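Local coordinates for protein esterase (Pseudomonas putida, PDB 1ZOI) that hydrolyses esters stereoselectively as an alpha/beta hydrolase, with use in the synthesis of D-beta-acetylthioisobutyric acid, at residues Y3-T6 against V10-F13; A81-A84 against I88-A91; V104-M107 against E112-V115. All blocks are in the same frame, centred on the assembly; numbering follows the deposited sequence.

In the fold
The chain starts with contact 1, a hairpin that joins edge strand 3-5 to strand 11-17 of the mixed sheet. Contact 2 follows. It folds the end of helix 72-86 onto the loop that leads into strand 92-96. Contact 3 repeats this step one unit later, between helix 98-109 and the loop before strand 118-121. The three loops close in series, and none encloses or crosses another. Contacts 1 and 2 touch where V4 and I12 pack on V82. Contacts 2 and 3 have centres about 9 Å apart, and D113 joins their loops. Contacts 1 and 3 do not touch.

Contact 1 (Y3-T6 against V10-F13); sequences YVTT and VQIF
F13 sets its ring carbon CG anti to its backbone N (chi1 172°), while the CG of Y3 lies beside the backbone N (chi1 -76°). These torsions bring the two rings together in a T-shaped stack. The edge of F13 points at a face of Y3, with centroids 5.4 Å apart and planes at 74°. F13 CD1 sits over that face, offset toward the rim. The Y3 ring also runs alongside the F13 backbone, and its CE1 comes within 3.4 Å of F13 CB. At the far end of this ring, Y3 OH is hydrogen-bonded to the carbonyl oxygen of R62.

The two segments form an antiparallel beta hairpin at the start of the alpha/beta hydrolase fold, and strand 3-5 is an outermost strand of the sheet. V4 and I12 are a hydrogen-bonded pair. I12 N reaches V4 O at 2.9 Å in an almost straight bond, and V4 N returns a more bent one to I12 O. Y3 with F13 and T5 with Q11 are the non-hydrogen-bonded pairs on either side. There, Y3 CA lies 3.2 Å from I12 O in a CA-H...O contact.

The side chains of Y3, T5, Q11 and F13 share one face of the sheet. The bent chain of Q11 brings OE1 to T5 OG1, but their modelled separation of 2.5 Å is very short and its exact value is doubtful. V4 and I12 lie side by side on the other face, with V4 CG1 3.7 Å from I12 CB. Helix 72-86 covers this face.

Toward the turn, T6 N donates to V10 O. T6 OG1 accepts from V10 N at 2.8 Å and is also hydrogen-bonded to D8 OD2. T6 CG2 meets I12 CG1 at 3.7 Å.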
loop_
_atom_site.group_PDB
_atom_site.type_symbol
_atom_site.label_atom_id
_atom_site.label_comp_id
_atom_site.label_asym_id
_atom_site.label_seq_id
_atom_site.Cartn_x
_atom_site.Cartn_y
_atom_site.Cartn_z
ATOM N N TYR A 3 -8.091 14.272 4.571
ATOM C CA TYR A 3 -9.224 13.560 5.145
ATOM C C TYR A 3 -10.317 14.487 5.655
ATOM O O TYR A 3 -10.060 15.635 6.005
ATOM C CB TYR A 3 -8.750 12.712 6.327
ATOM C CG TYR A 3 -8.026 11.442 5.961
ATOM C CD1 TYR A 3 -8.733 10.285 5.642
ATOM C CD2 TYR A 3 -6.631 11.388 5.958
ATOM C CE1 TYR A 3 -8.072 9.100 5.331
ATOM C CE2 TYR A 3 -5.958 10.204 5.645
ATOM C CZ TYR A 3 -6.691 9.066 5.335
ATOM O OH TYR A 3 -6.045 7.891 5.035
ATOM N N VAL A 4 -11.538 13.972 5.687
ATOM C CA VAL A 4 -12.666 14.703 6.238
ATOM C C VAL A 4 -13.378 13.696 7.133
ATOM O O VAL A 4 -13.429 12.508 6.820
ATOM C CB VAL A 4 -13.645 15.228 5.152
ATOM C CG1 VAL A 4 -14.203 14.083 4.326
ATOM C CG2 VAL A 4 -14.781 15.999 5.817
ATOM N N THR A 5 -13.893 14.160 8.265
ATOM C CA THR A 5 -14.611 13.281 9.175
ATOM C C THR A 5 -16.098 13.454 8.916
ATOM O O THR A 5 -16.609 14.576 8.916
ATOM C CB THR A 5 -14.315 13.626 10.649
ATOM O OG1 THR A 5 -12.913 13.484 10.901
ATOM C CG2 THR A 5 -15.089 12.700 11.578
ATOM N N THR A 6 -16.789 12.344 8.682
ATOM C CA THR A 6 -18.222 12.378 8.416
ATOM C C THR A 6 -19.011 12.526 9.709
ATOM O O THR A 6 -18.448 12.439 10.804
ATOM C CB THR A 6 -18.696 11.089 7.739
ATOM O OG1 THR A 6 -18.475 9.990 8.629
ATOM C CG2 THR A 6 -17.940 10.851 6.439
ATOM N N VAL A 10 -16.609 8.629 10.260
ATOM C CA VAL A 10 -15.787 7.908 9.295
ATOM C C VAL A 10 -14.751 8.848 8.692
ATOM O O VAL A 10 -15.053 9.999 8.413
ATOM C CB VAL A 10 -16.655 7.335 8.157
ATOM C CG1 VAL A 10 -15.777 6.619 7.132
ATOM C CG2 VAL A 10 -17.701 6.388 8.733
ATOM N N GLN A 11 -13.525 8.364 8.510
ATOM C CA GLN A 11 -12.479 9.180 7.900
ATOM C C GLN A 11 -12.497 8.890 6.408
ATOM O O GLN A 11 -12.249 7.755 5.989
ATOM C CB GLN A 11 -11.098 8.825 8.456
ATOM C CG GLN A 11 -10.872 9.212 9.907
ATOM C CD GLN A 11 -10.995 10.706 10.134
ATOM O OE1 GLN A 11 -12.005 11.185 10.648
ATOM N NE2 GLN A 11 -9.968 11.452 9.739
ATOM N N ILE A 12 -12.800 9.912 5.614
ATOM C CA ILE A 12 -12.853 9.772 4.163
ATOM C C ILE A 12 -11.630 10.441 3.561
ATOM O O ILE A 12 -11.428 11.645 3.725
ATOM C CB ILE A 12 -14.109 10.448 3.573
ATOM C CG1 ILE A 12 -15.377 9.734 4.065
ATOM C CG2 ILE A 12 -14.025 10.466 2.042
ATOM C CD1 ILE A 12 -15.539 8.312 3.572
ATOM N N PHE A 13 -10.819 9.652 2.864
ATOM C CA PHE A 13 -9.619 10.166 2.223
ATOM C C PHE A 13 -9.995 10.775 0.884
ATOM O O PHE A 13 -10.885 10.275 0.206
ATOM C CB PHE A 13 -8.626 9.030 1.974
ATOM C CG PHE A 13 -7.443 9.440 1.145
ATOM C CD1 PHE A 13 -6.312 9.975 1.747
ATOM C CD2 PHE A 13 -7.486 9.347 -0.244
ATOM C CE1 PHE A 13 -5.238 10.417 0.981
ATOM C CE2 PHE A 13 -6.420 9.789 -1.024
ATOM C CZ PHE A 13 -5.290 10.327 -0.407
#

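Contact 2 (A81-A84 against I88-A91); sequences AVVA and IQGA
V83 and I88 meet where helix 72-86 gives way to the loop before strand 92-96. This is the return leg of a beta-alpha-beta crossover in the alpha/beta hydrolase fold. The crossover runs from strand 51-55 through the helix to strand 92-96, and strand 24-28 lies between those two strands in the sheet.

The side chain of I88 can be followed outward. Its CB makes no close contact with 81-84, and the touching begins at CG1. CG1 lies between the backbone N and the carbonyl carbon (chi1 57°), and this rotation carries it against V83. There it is 3.7 Å from V83 CA and 4.0 Å from V83 CG1. The chain then extends to CD1, which passes V83 CA at 4.2 Å. Away from the helix, the I88 side chain packs on V24 and H26 of strand 24-28 and on R51 and V53 of strand 51-55. It thus fills a place between the helix end and the sheet.

The backbone is tied at the same point. I88 N donates to V83 O at 3.2 Å, with an N-H...O angle of 153°. The donor lies in the carbonyl plane. The bond runs from I88 back to the carbonyl five residues earlier, close to the end of the helix.

From I88 to A91 the chain makes a type II beta turn. G90 takes the positive phi of this turn. Q89 folds back over the helix end, and its CG meets V83 CG1 at 3.9 Å. The other methyl, V83 CG2, lies 3.5 Å from Y106 OH of the next helix.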
loop_
_atom_site.group_PDB
_atom_site.type_symbol
_atom_site.label_atom_id
_atom_site.label_comp_id
_atom_site.label_asym_id
_atom_site.label_seq_id
_atom_site.Cartn_x
_atom_site.Cartn_y
_atom_site.Cartn_z
ATOM N N ALA A 81 -20.249 15.219 2.814
ATOM C CA ALA A 81 -19.240 15.684 3.764
ATOM C C ALA A 81 -18.010 16.227 3.035
ATOM O O ALA A 81 -17.423 17.242 3.435
ATOM C CB ALA A 81 -18.842 14.545 4.704
ATOM N N VAL A 82 -17.621 15.553 1.955
ATOM C CA VAL A 82 -16.470 15.981 1.176
ATOM C C VAL A 82 -16.753 17.333 0.527
ATOM O O VAL A 82 -15.943 18.260 0.612
ATOM C CB VAL A 82 -16.123 14.941 0.078
ATOM C CG1 VAL A 82 -15.049 15.493 -0.850
ATOM C CG2 VAL A 82 -15.624 13.655 0.732
ATOM N N VAL A 83 -17.913 17.445 -0.106
ATOM C CA VAL A 83 -18.307 18.681 -0.770
ATOM C C VAL A 83 -18.350 19.876 0.187
ATOM O O VAL A 83 -17.841 20.951 -0.136
ATOM C CB VAL A 83 -19.686 18.525 -1.448
ATOM C CG1 VAL A 83 -20.152 19.863 -2.001
ATOM C CG2 VAL A 83 -19.599 17.502 -2.567
ATOM N N ALA A 84 -18.958 19.690 1.358
ATOM C CA ALA A 84 -19.059 20.769 2.342
ATOM C C ALA A 84 -17.686 21.168 2.860
ATOM O O ALA A 84 -17.378 22.352 3.008
ATOM C CB ALA A 84 -19.943 20.338 3.511
ATOM N N ILE A 88 -16.990 22.865 -2.534
ATOM C CA ILE A 88 -17.080 22.656 -3.975
ATOM C C ILE A 88 -18.497 22.393 -4.480
ATOM O O ILE A 88 -18.721 21.539 -5.337
ATOM C CB ILE A 88 -16.173 21.497 -4.428
ATOM C CG1 ILE A 88 -16.548 20.215 -3.681
ATOM C CG2 ILE A 88 -14.722 21.860 -4.185
ATOM C CD1 ILE A 88 -15.806 18.995 -4.178
ATOM N N GLN A 89 -19.459 23.130 -3.941
ATOM C CA GLN A 89 -20.836 22.982 -4.380
ATOM C C GLN A 89 -20.929 23.451 -5.835
ATOM O O GLN A 89 -20.168 24.320 -6.265
ATOM C CB GLN A 89 -21.768 23.831 -3.511
ATOM C CG GLN A 89 -21.902 23.363 -2.072
ATOM C CD GLN A 89 -20.755 23.806 -1.172
ATOM O OE1 GLN A 89 -19.855 24.534 -1.593
ATOM N NE2 GLN A 89 -20.793 23.370 0.082
ATOM N N GLY A 90 -21.849 22.865 -6.593
ATOM C CA GLY A 90 -22.025 23.266 -7.978
ATOM C C GLY A 90 -21.009 22.711 -8.956
ATOM O O GLY A 90 -20.911 23.178 -10.089
ATOM N N ALA A 91 -20.254 21.710 -8.530
ATOM C CA ALA A 91 -19.249 21.106 -9.393
ATOM C C ALA A 91 -19.869 20.085 -10.334
ATOM O O ALA A 91 -21.044 19.731 -10.212
ATOM C CB ALA A 91 -18.176 20.427 -8.543
#

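Contact 3 (V104-M107 against E112-V115). Unlike the reference sequence in segment 112-115: E112 (reference Ala).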
loop_
_atom_site.group_PDB
_atom_site.type_symbol
_atom_site.label_atom_id
_atom_site.label_comp_id
_atom_site.label_asym_id
_atom_site.label_seq_id
_atom_site.Cartn_x
_atom_site.Cartn_y
_atom_site.Cartn_z
ATOM N N VAL A 104 -25.657 9.615 -8.661
ATOM C CA VAL A 104 -27.105 9.758 -8.786
ATOM C C VAL A 104 -27.806 9.840 -7.428
ATOM O O VAL A 104 -28.711 10.654 -7.243
ATOM C CB VAL A 104 -27.689 8.591 -9.621
ATOM C CG1 VAL A 104 -29.198 8.613 -9.591
ATOM C CG2 VAL A 104 -27.207 8.708 -11.063
ATOM N N ARG A 105 -27.394 9.010 -6.473
ATOM C CA ARG A 105 -28.018 9.043 -5.152
ATOM C C ARG A 105 -27.665 10.359 -4.456
ATOM O O ARG A 105 -28.485 10.932 -3.741
ATOM C CB ARG A 105 -27.565 7.836 -4.313
ATOM C CG ARG A 105 -28.157 7.752 -2.894
ATOM C CD ARG A 105 -29.685 7.851 -2.867
ATOM N NE ARG A 105 -30.354 6.876 -3.726
ATOM C CZ ARG A 105 -30.669 5.631 -3.377
ATOM N NH1 ARG A 105 -30.383 5.169 -2.164
ATOM N NH2 ARG A 105 -31.279 4.841 -4.252
ATOM N N TYR A 106 -26.450 10.850 -4.682
ATOM C CA TYR A 106 -26.028 12.111 -4.081
ATOM C C TYR A 106 -26.887 13.268 -4.576
ATOM O O TYR A 106 -27.377 14.077 -3.785
ATOM C CB TYR A 106 -24.569 12.418 -4.418
ATOM C CG TYR A 106 -24.143 13.790 -3.951
ATOM C CD1 TYR A 106 -24.056 14.085 -2.590
ATOM C CD2 TYR A 106 -23.862 14.804 -4.865
ATOM C CE1 TYR A 106 -23.703 15.353 -2.149
ATOM C CE2 TYR A 106 -23.506 16.084 -4.436
ATOM C CZ TYR A 106 -23.429 16.351 -3.077
ATOM O OH TYR A 106 -23.074 17.606 -2.635
ATOM N N MET A 107 -27.047 13.346 -5.892
ATOM C CA MET A 107 -27.828 14.409 -6.518
ATOM C C MET A 107 -29.289 14.348 -6.120
ATOM O O MET A 107 -30.017 15.338 -6.243
ATOM C CB MET A 107 -27.710 14.320 -8.039
ATOM C CG MET A 107 -26.282 14.477 -8.545
ATOM S SD MET A 107 -26.120 14.305 -10.320
ATOM C CE MET A 107 -26.552 12.610 -10.544
ATOM N N GLU A 112 -29.649 20.473 -2.158
ATOM C CA GLU A 112 -29.133 21.787 -1.778
ATOM C C GLU A 112 -27.891 22.131 -2.594
ATOM O O GLU A 112 -27.580 23.306 -2.800
ATOM C CB GLU A 112 -28.803 21.838 -0.280
ATOM C CG GLU A 112 -27.708 20.884 0.176
ATOM C CD GLU A 112 -28.191 19.454 0.340
ATOM O OE1 GLU A 112 -27.353 18.581 0.653
ATOM O OE2 GLU A 112 -29.403 19.202 0.165
ATOM N N ASP A 113 -27.180 21.105 -3.048
ATOM C CA ASP A 113 -25.986 21.305 -3.866
ATOM C C ASP A 113 -26.445 21.206 -5.312
ATOM O O ASP A 113 -26.757 20.123 -5.803
ATOM C CB ASP A 113 -24.938 20.223 -3.568
ATOM C CG ASP A 113 -23.701 20.344 -4.449
ATOM O OD1 ASP A 113 -22.798 19.486 -4.336
ATOM O OD2 ASP A 113 -23.628 21.294 -5.255
ATOM N N LYS A 114 -26.504 22.344 -5.991
ATOM C CA LYS A 114 -26.953 22.365 -7.373
ATOM C C LYS A 114 -25.842 21.958 -8.329
ATOM O O LYS A 114 -25.211 22.806 -8.961
ATOM C CB LYS A 114 -27.467 23.762 -7.732
ATOM C CG LYS A 114 -28.392 24.364 -6.686
ATOM C CD LYS A 114 -29.617 23.491 -6.438
ATOM C CE LYS A 114 -30.489 24.069 -5.328
ATOM N NZ LYS A 114 -31.692 23.232 -5.052
ATOM N N VAL A 115 -25.605 20.653 -8.424
ATOM C CA VAL A 115 -24.582 20.124 -9.314
ATOM C C VAL A 115 -24.810 20.655 -10.728
ATOM O O VAL A 115 -25.937 20.656 -11.218
ATOM C CB VAL A 115 -24.620 18.579 -9.316
ATOM C CG1 VAL A 115 -23.682 18.018 -10.383
ATOM C CG2 VAL A 115 -24.213 18.064 -7.940
HETATM O O HOH W 1 -24.193 18.553 -0.185
#
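The contact closes a beta-alpha-beta unit of the hydrolase core by fastening Y106, near the end of helix 98-109, to D113 in the loop before strand 118-121. Y106 OH donates to D113 OD1 at 2.6 Å. The acceptor uses its anti lone pair, the one turned away from OD2. D113 OD1 lies near the plane of the tyrosine ring, at its edge, and the carboxylate plane is turned 74° from that ring. The CG of Y106 is anti to its backbone N (chi1 173°), which sends the ring out from the helix toward the loop. D113 CB points toward the helix, and with CG anti to N (chi1 177°) its OD1 reaches Y106 OH.

In this family the helix after strand 92-96 normally follows the nucleophile elbow. Helix 98-109 holds that place here, and strand 118-121 lies next to strand 92-96 in the sheet. The contact is at the far end of the helix.

The D113 carboxylate is buried, and both of its oxygens have partners. OD2 accepts a hydrogen bond from G90 N in the preceding loop. With OD1 held by the tyrosine, the group is gripped at two ends, and the two donors would probably help to stabilise a negative charge there. Y106 OH also accepts from a water at 2.9 Å. That water makes a longer bond of 3.3 Å to E112 OE1, which has H110 ND1 as another partner.

Beside the polar pair, V115 CG2 lies at the ring edge, 4.1 Å from Y106 CE2. The same methyl is 4.2 Å from M107 CG. K114 centres an inverse gamma turn, with V115 N bonded to D113 O at 2.9 Å. The Y106 ring also meets the rings of H93 and H110.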